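Local structure of aminoglycoside phosphotransferase (6FUX) at residues D58-L63 with I208-L213; G70-D75 with L86-E91. The protein probably phosphorylates aminoglycoside antibiotics such as streptomycin, using ATP as phosphate donor, and is captured here with ADP and streptomycin bound. All blocks are in the same frame, centred on the assembly; numbering follows the deposited sequence. Where two conformers were deposited one is given.

Contact 1: D58-L63 with I208-L213. With ADP (adenosine-5'-diphosphate), chain C.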
loop_
_atom_site.group_PDB
_atom_site.type_symbol
_atom_site.label_atom_id
_atom_site.label_comp_id
_atom_site.label_asym_id
_atom_site.label_seq_id
_atom_site.Cartn_x
_atom_site.Cartn_y
_atom_site.Cartn_z
ATOM N N ASP A 58 12.510 -0.758 7.965
ATOM C CA ASP A 58 13.596 -1.016 6.996
ATOM C C ASP A 58 13.199 -0.544 5.585
ATOM O O ASP A 58 14.048 0.013 4.857
ATOM C CB ASP A 58 14.090 -2.437 7.082
ATOM C CG ASP A 58 14.633 -2.896 8.433
ATOM O OD1 ASP A 58 15.127 -2.035 9.255
ATOM O OD2 ASP A 58 14.710 -4.156 8.660
ATOM N N ARG A 59 11.994 -0.800 5.183
ATOM C CA ARG A 59 11.523 -0.430 3.877
ATOM C C ARG A 59 11.500 1.090 3.715
ATOM O O ARG A 59 11.973 1.623 2.714
ATOM C CB ARG A 59 10.148 -1.012 3.643
ATOM C CG ARG A 59 10.155 -2.490 3.260
ATOM C CD ARG A 59 8.843 -3.156 3.564
ATOM N NE ARG A 59 8.687 -4.403 2.810
ATOM C CZ ARG A 59 9.057 -5.578 3.276
ATOM N NH1 ARG A 59 9.737 -5.643 4.420
ATOM N NH2 ARG A 59 9.030 -6.633 2.472
ATOM N N VAL A 60 11.093 1.825 4.772
ATOM C CA VAL A 60 10.977 3.237 4.736
ATOM C C VAL A 60 12.393 3.815 4.706
ATOM O O VAL A 60 12.682 4.668 3.850
ATOM C CB VAL A 60 10.155 3.805 5.898
ATOM C CG1 VAL A 60 10.127 5.307 5.848
ATOM C CG2 VAL A 60 8.699 3.279 5.887
ATOM N N SER A 61 13.246 3.303 5.582
ATOM C CA SER A 61 14.619 3.775 5.626
ATOM C C SER A 61 15.337 3.539 4.305
ATOM O O SER A 61 16.080 4.422 3.822
ATOM C CB SER A 61 15.455 3.221 6.788
ATOM O OG SER A 61 14.931 3.816 7.951
ATOM N N TRP A 62 15.107 2.375 3.741
ATOM C CA TRP A 62 15.853 2.091 2.482
ATOM C C TRP A 62 15.290 2.980 1.379
ATOM O O TRP A 62 16.058 3.514 0.525
ATOM C CB TRP A 62 15.696 0.602 2.159
ATOM C CG TRP A 62 16.221 0.194 0.802
ATOM C CD1 TRP A 62 17.541 -0.025 0.475
ATOM C CD2 TRP A 62 15.483 0.030 -0.421
ATOM N NE1 TRP A 62 17.662 -0.316 -0.860
ATOM C CE2 TRP A 62 16.453 -0.206 -1.433
ATOM C CE3 TRP A 62 14.180 0.237 -0.818
ATOM C CZ2 TRP A 62 16.091 -0.505 -2.735
ATOM C CZ3 TRP A 62 13.834 0.020 -2.133
ATOM C CH2 TRP A 62 14.804 -0.348 -3.063
ATOM N N LEU A 63 13.964 3.114 1.308
ATOM C CA LEU A 63 13.431 3.948 0.232
ATOM C C LEU A 63 13.960 5.398 0.296
ATOM O O LEU A 63 14.076 6.057 -0.748
ATOM C CB LEU A 63 11.893 3.929 0.237
ATOM C CG LEU A 63 11.240 4.491 -1.006
ATOM C CD1 LEU A 63 11.399 3.529 -2.159
ATOM C CD2 LEU A 63 9.761 4.787 -0.731
ATOM N N ILE A 208 3.109 6.811 1.038
ATOM C CA ILE A 208 3.078 6.435 2.450
ATOM C C ILE A 208 2.679 4.946 2.570
ATOM O O ILE A 208 2.225 4.322 1.571
ATOM C CB ILE A 208 2.129 7.380 3.248
ATOM C CG1 ILE A 208 0.689 7.342 2.765
ATOM C CG2 ILE A 208 2.690 8.814 3.373
ATOM C CD1 ILE A 208 -0.301 7.750 3.813
ATOM N N ASP A 209 2.636 4.412 3.811
ATOM C CA ASP A 209 2.109 3.039 4.068
ATOM C C ASP A 209 2.900 1.991 3.256
ATOM O O ASP A 209 2.397 1.287 2.401
ATOM C CB ASP A 209 0.611 3.001 3.822
ATOM C CG ASP A 209 -0.211 2.019 4.611
ATOM O OD1 ASP A 209 0.360 1.425 5.530
ATOM O OD2 ASP A 209 -1.410 1.799 4.197
ATOM N N LEU A 210 4.184 1.958 3.576
ATOM C CA LEU A 210 5.228 1.243 2.759
ATOM C C LEU A 210 5.579 -0.161 3.278
ATOM O O LEU A 210 6.615 -0.717 2.872
ATOM C CB LEU A 210 6.452 2.132 2.554
ATOM C CG LEU A 210 6.254 3.388 1.740
ATOM C CD1 LEU A 210 7.312 4.409 2.076
ATOM C CD2 LEU A 210 6.298 3.044 0.276
ATOM N N GLY A 211 4.773 -0.739 4.156
ATOM C CA GLY A 211 5.162 -1.975 4.796
ATOM C C GLY A 211 5.108 -3.222 3.920
ATOM O O GLY A 211 5.583 -4.279 4.373
ATOM N N ARG A 212 4.526 -3.106 2.733
ATOM C CA ARG A 212 4.562 -4.199 1.728
ATOM C C ARG A 212 5.496 -3.879 0.562
ATOM O O ARG A 212 5.427 -4.511 -0.486
ATOM C CB ARG A 212 3.149 -4.572 1.274
ATOM C CG ARG A 212 2.383 -5.312 2.321
ATOM C CD ARG A 212 0.973 -5.580 1.856
ATOM N NE ARG A 212 0.331 -6.482 2.770
ATOM C CZ ARG A 212 -0.676 -7.291 2.487
ATOM N NH1 ARG A 212 -1.219 -7.284 1.268
ATOM N NH2 ARG A 212 -1.134 -8.068 3.497
ATOM N N LEU A 213 6.344 -2.879 0.664
ATOM C CA LEU A 213 7.208 -2.533 -0.445
ATOM C C LEU A 213 8.079 -3.748 -0.834
ATOM O O LEU A 213 8.566 -4.464 0.059
ATOM C CB LEU A 213 8.074 -1.373 -0.025
ATOM C CG LEU A 213 9.108 -0.926 -1.066
ATOM C CD1 LEU A 213 8.562 0.328 -1.709
ATOM C CD2 LEU A 213 10.329 -0.409 -0.296
HETATM O "O5'" ADP C . -1.529 5.019 7.924
HETATM C "C5'" ADP C . -2.972 5.375 8.093
HETATM C "C4'" ADP C . -3.347 6.846 7.730
HETATM O "O4'" ADP C . -2.506 7.802 8.395
HETATM C "C3'" ADP C . -3.185 7.274 6.206
HETATM O "O3'" ADP C . -4.309 6.991 5.379
HETATM C "C2'" ADP C . -2.496 8.687 6.034
HETATM O "O2'" ADP C . -2.994 10.011 5.549
HETATM C "C1'" ADP C . -1.858 8.727 7.411
HETATM N N9 ADP C . -0.345 8.619 7.409
HETATM C C8 ADP C . 0.491 7.664 7.912
HETATM N N7 ADP C . 1.837 8.009 7.814
HETATM C C5 ADP C . 1.812 9.207 7.218
HETATM C C6 ADP C . 2.854 10.043 6.821
HETATM N N6 ADP C . 4.160 9.489 7.266
HETATM N N1 ADP C . 2.346 11.169 6.151
HETATM C C2 ADP C . 1.095 11.518 5.891
HETATM N N3 ADP C . 0.027 10.778 6.294
HETATM C C4 ADP C . 0.376 9.640 6.935
#
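Arg59, on the last turns of helix 50-63, lays its side chain along the loop 208-213 and grips Leu213. This helix corresponds in position, between the third and fourth strands of the sheet, to helix C of protein kinases, and the loop, with sequence Ile-Asp-Leu-Gly-Arg-Leu, probably stands where kinases carry their DFG motif. Extended from CG to NE, the arginine is long enough to pass Leu210 before reaching Leu213. Arg59 NE donates to Leu213 O over 2.8 Å (N-H...O 147°), arriving in the carbonyl plane on a lone pair, while Arg59 NH2 adds a weak bond to the same Leu213 O at 3.3 Å. Gly211 O lies over one face of the guanidinium, too poorly angled to be a bond, and Arg59 CD rests 3.4 Å from Leu210 O. Leu210 O accepts Leu213 N at 3.1 Å, closing the type I turn that brings Leu213 O to the arginine NE. Arg212 turns the other way, bonding to Thr270 and making a cation-pi contact with Trp271, on the streptomycin side. One residue further along the helix, Val60 CG2 sits 4.2 Å from Leu210 CB, a compact branch suited to a buried helix face. Trp62 offers an edge, not a face: in one of the two conformers of Leu213, its CD2 sits 3.9 Å from Trp62 CE3, close to the ring plane. Leu63 finishes the apolar seam. With CG anti to the backbone N (chi1 -167°), its branched end crosses that of Leu210 at about a right angle, Leu63 CD2 meeting Leu210 CD1 at 3.7 Å.

Contact 2: G70-D75 with L86-E91. With ADP (adenosine-5'-diphosphate), chain C.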
loop_
_atom_site.group_PDB
_atom_site.type_symbol
_atom_site.label_atom_id
_atom_site.label_comp_id
_atom_site.label_asym_id
_atom_site.label_seq_id
_atom_site.Cartn_x
_atom_site.Cartn_y
_atom_site.Cartn_z
ATOM N N GLY A 70 9.002 9.901 -0.036
ATOM C CA GLY A 70 8.289 9.156 1.015
ATOM C C GLY A 70 8.685 9.735 2.346
ATOM O O GLY A 70 9.372 10.732 2.362
ATOM N N PRO A 71 8.131 9.148 3.422
ATOM C CA PRO A 71 8.467 9.703 4.724
ATOM C C PRO A 71 9.871 9.341 5.085
ATOM O O PRO A 71 10.494 8.430 4.561
ATOM C CB PRO A 71 7.467 9.046 5.688
ATOM C CG PRO A 71 6.744 8.058 4.872
ATOM C CD PRO A 71 7.286 7.981 3.468
ATOM N N ARG A 72 10.359 10.047 6.114
ATOM C CA ARG A 72 11.580 9.677 6.787
ATOM C C ARG A 72 11.259 8.981 8.100
ATOM O O ARG A 72 10.265 9.350 8.776
ATOM C CB ARG A 72 12.350 10.949 7.159
ATOM C CG ARG A 72 12.911 11.673 5.943
ATOM C CD ARG A 72 13.456 13.068 6.211
ATOM N NE ARG A 72 12.565 14.010 6.919
ATOM C CZ ARG A 72 12.732 14.392 8.154
ATOM N NH1 ARG A 72 13.701 13.862 8.872
ATOM N NH2 ARG A 72 11.913 15.277 8.681
ATOM N N VAL A 73 12.086 8.027 8.477
ATOM C CA VAL A 73 11.972 7.372 9.800
ATOM C C VAL A 73 12.542 8.319 10.819
ATOM O O VAL A 73 13.727 8.625 10.687
ATOM C CB VAL A 73 12.672 6.007 9.839
ATOM C CG1 VAL A 73 12.583 5.369 11.200
ATOM C CG2 VAL A 73 12.057 5.069 8.794
ATOM N N LEU A 74 11.688 8.717 11.768
ATOM C CA LEU A 74 12.186 9.614 12.843
ATOM C C LEU A 74 12.708 8.858 14.047
ATOM O O LEU A 74 13.519 9.394 14.791
ATOM C CB LEU A 74 11.034 10.546 13.196
ATOM C CG LEU A 74 10.587 11.503 12.086
ATOM C CD1 LEU A 74 9.461 12.390 12.488
ATOM C CD2 LEU A 74 11.755 12.294 11.534
ATOM N N ASP A 75 12.115 7.731 14.409
ATOM C CA ASP A 75 12.443 6.919 15.537
ATOM C C ASP A 75 11.807 5.551 15.454
ATOM O O ASP A 75 10.881 5.325 14.709
ATOM C CB ASP A 75 12.188 7.604 16.899
ATOM C CG ASP A 75 13.208 7.231 17.987
ATOM O OD1 ASP A 75 14.225 6.488 17.690
ATOM O OD2 ASP A 75 12.960 7.717 19.171
ATOM N N LEU A 86 8.032 5.862 14.215
ATOM C CA LEU A 86 7.649 7.247 14.008
ATOM C C LEU A 86 8.236 7.739 12.696
ATOM O O LEU A 86 9.403 7.431 12.418
ATOM C CB LEU A 86 8.256 8.119 15.151
ATOM C CG LEU A 86 7.623 8.014 16.538
ATOM C CD1 LEU A 86 7.749 6.604 17.180
ATOM C CD2 LEU A 86 8.160 9.097 17.478
ATOM N N THR A 87 7.385 8.423 11.883
ATOM C CA THR A 87 7.747 8.915 10.559
ATOM C C THR A 87 7.292 10.366 10.429
ATOM O O THR A 87 6.315 10.862 11.032
ATOM C CB THR A 87 7.186 8.057 9.399
ATOM O OG1 THR A 87 5.769 8.084 9.598
ATOM C CG2 THR A 87 7.783 6.672 9.452
ATOM N N SER A 88 7.974 11.082 9.529
ATOM C CA SER A 88 7.630 12.446 9.179
ATOM C C SER A 88 6.369 12.438 8.319
ATOM O O SER A 88 6.148 11.495 7.500
ATOM C CB SER A 88 8.840 13.068 8.474
ATOM O OG SER A 88 9.097 12.453 7.237
ATOM N N THR A 89 5.523 13.460 8.480
ATOM C CA THR A 89 4.354 13.597 7.667
ATOM C C THR A 89 4.816 13.896 6.256
ATOM O O THR A 89 5.672 14.788 6.030
ATOM C CB THR A 89 3.508 14.777 8.134
ATOM O OG1 THR A 89 3.038 14.364 9.411
ATOM C CG2 THR A 89 2.388 15.129 7.176
ATOM N N VAL A 90 4.226 13.148 5.306
ATOM C CA VAL A 90 4.242 13.603 3.888
ATOM C C VAL A 90 3.049 14.566 3.702
ATOM O O VAL A 90 1.848 14.141 3.772
ATOM C CB VAL A 90 4.185 12.394 2.952
ATOM C CG1 VAL A 90 4.172 12.871 1.476
ATOM C CG2 VAL A 90 5.302 11.407 3.214
ATOM N N GLU A 91 3.389 15.852 3.571
ATOM C CA GLU A 91 2.451 16.936 3.543
ATOM C C GLU A 91 1.684 16.939 2.220
ATOM O O GLU A 91 2.288 16.684 1.162
ATOM C CB GLU A 91 3.158 18.278 3.695
ATOM C CG GLU A 91 3.718 18.481 5.100
ATOM C CD GLU A 91 2.725 18.606 6.261
ATOM O OE1 GLU A 91 1.476 18.831 6.040
ATOM O OE2 GLU A 91 3.209 18.470 7.436
HETATM O "O5'" ADP C . -1.529 5.019 7.924
HETATM C "C5'" ADP C . -2.972 5.375 8.093
HETATM C "C4'" ADP C . -3.347 6.846 7.730
HETATM O "O4'" ADP C . -2.506 7.802 8.395
HETATM C "C3'" ADP C . -3.185 7.274 6.206
HETATM O "O3'" ADP C . -4.309 6.991 5.379
HETATM C "C2'" ADP C . -2.496 8.687 6.034
HETATM O "O2'" ADP C . -2.994 10.011 5.549
HETATM C "C1'" ADP C . -1.858 8.727 7.411
HETATM N N9 ADP C . -0.345 8.619 7.409
HETATM C C8 ADP C . 0.491 7.664 7.912
HETATM N N7 ADP C . 1.837 8.009 7.814
HETATM C C5 ADP C . 1.812 9.207 7.218
HETATM C C6 ADP C . 2.854 10.043 6.821
HETATM N N6 ADP C . 4.160 9.489 7.266
HETATM N N1 ADP C . 2.346 11.169 6.151
HETATM C C2 ADP C . 1.095 11.518 5.891
HETATM N N3 ADP C . 0.027 10.778 6.294
HETATM C C4 ADP C . 0.376 9.640 6.935
#
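Ser88 and Arg72 are clasped side chain to backbone and backbone to backbone. Ser88 OG stands between its own N and carbonyl carbon (chi1 66°), from where it accepts Arg72 N over 2.9 Å in a nearly straight bond (171°); Ser88 N returns a bond to Arg72 O. A short hydroxyl side chain reaches this N-H; Arg72, bent at chi3, brings one face of its guanidinium against Ser88 CB. Pro71 has no N-H to pair and instead directs its ring at the other segment: Pro71 CB abuts Ser88 O at 3.3 Å and Pro71 CD meets Val90 CG2 at 4.0 Å. Leu74 CD1 lies against the backbone, 3.6 Å from Ser88 N. Val73 and Thr87 form a non-hydrogen-bonded antiparallel pair. Beyond it, Leu74 and Asp75 both face Leu86 in a classic beta bulge: Leu74 N reaches Leu86 O at 2.7 Å, Asp75 N reaches the same oxygen weakly, and Leu86 N bonds to Asp75 O. From Ser88 the chain runs on as a hinge like that of protein kinases: Ser88 O accepts ADP N6 at 2.8 Å, and Val90 N donates to ADP N1 at 2.9 Å. Strand 73-79 lies at the outer edge of the five-stranded sheet, Val73 resting on helix 50-63, while strand 82-88 is flanked by strand 40-45, where Thr87 bonds to Tyr41 through the backbone.

The two contacts, with centres about 11 Å apart, meet through helix 50-63, which leads along the chain into strand 73-79. Val60 joins them: one methyl, CG2, serves contact 1, while Val60 CG1 packs 3.4 Å from Pro71 O and 3.5 Å from Val73 CG2 of contact 2. A second junction lies at the nucleotide, where Ile208 CG2 meets Val90 CG2 at 3.7 Å. ADP touches both: contact 2 reads the adenine by hydrogen bonds, whereas Ile208 of contact 1 meets the nucleotide by van der Waals contact, CD1 of Ile208 lying 3.3 Å from ADP C2'. Together they connect helix, hinge and DFG-like loop around the nucleotide pocket.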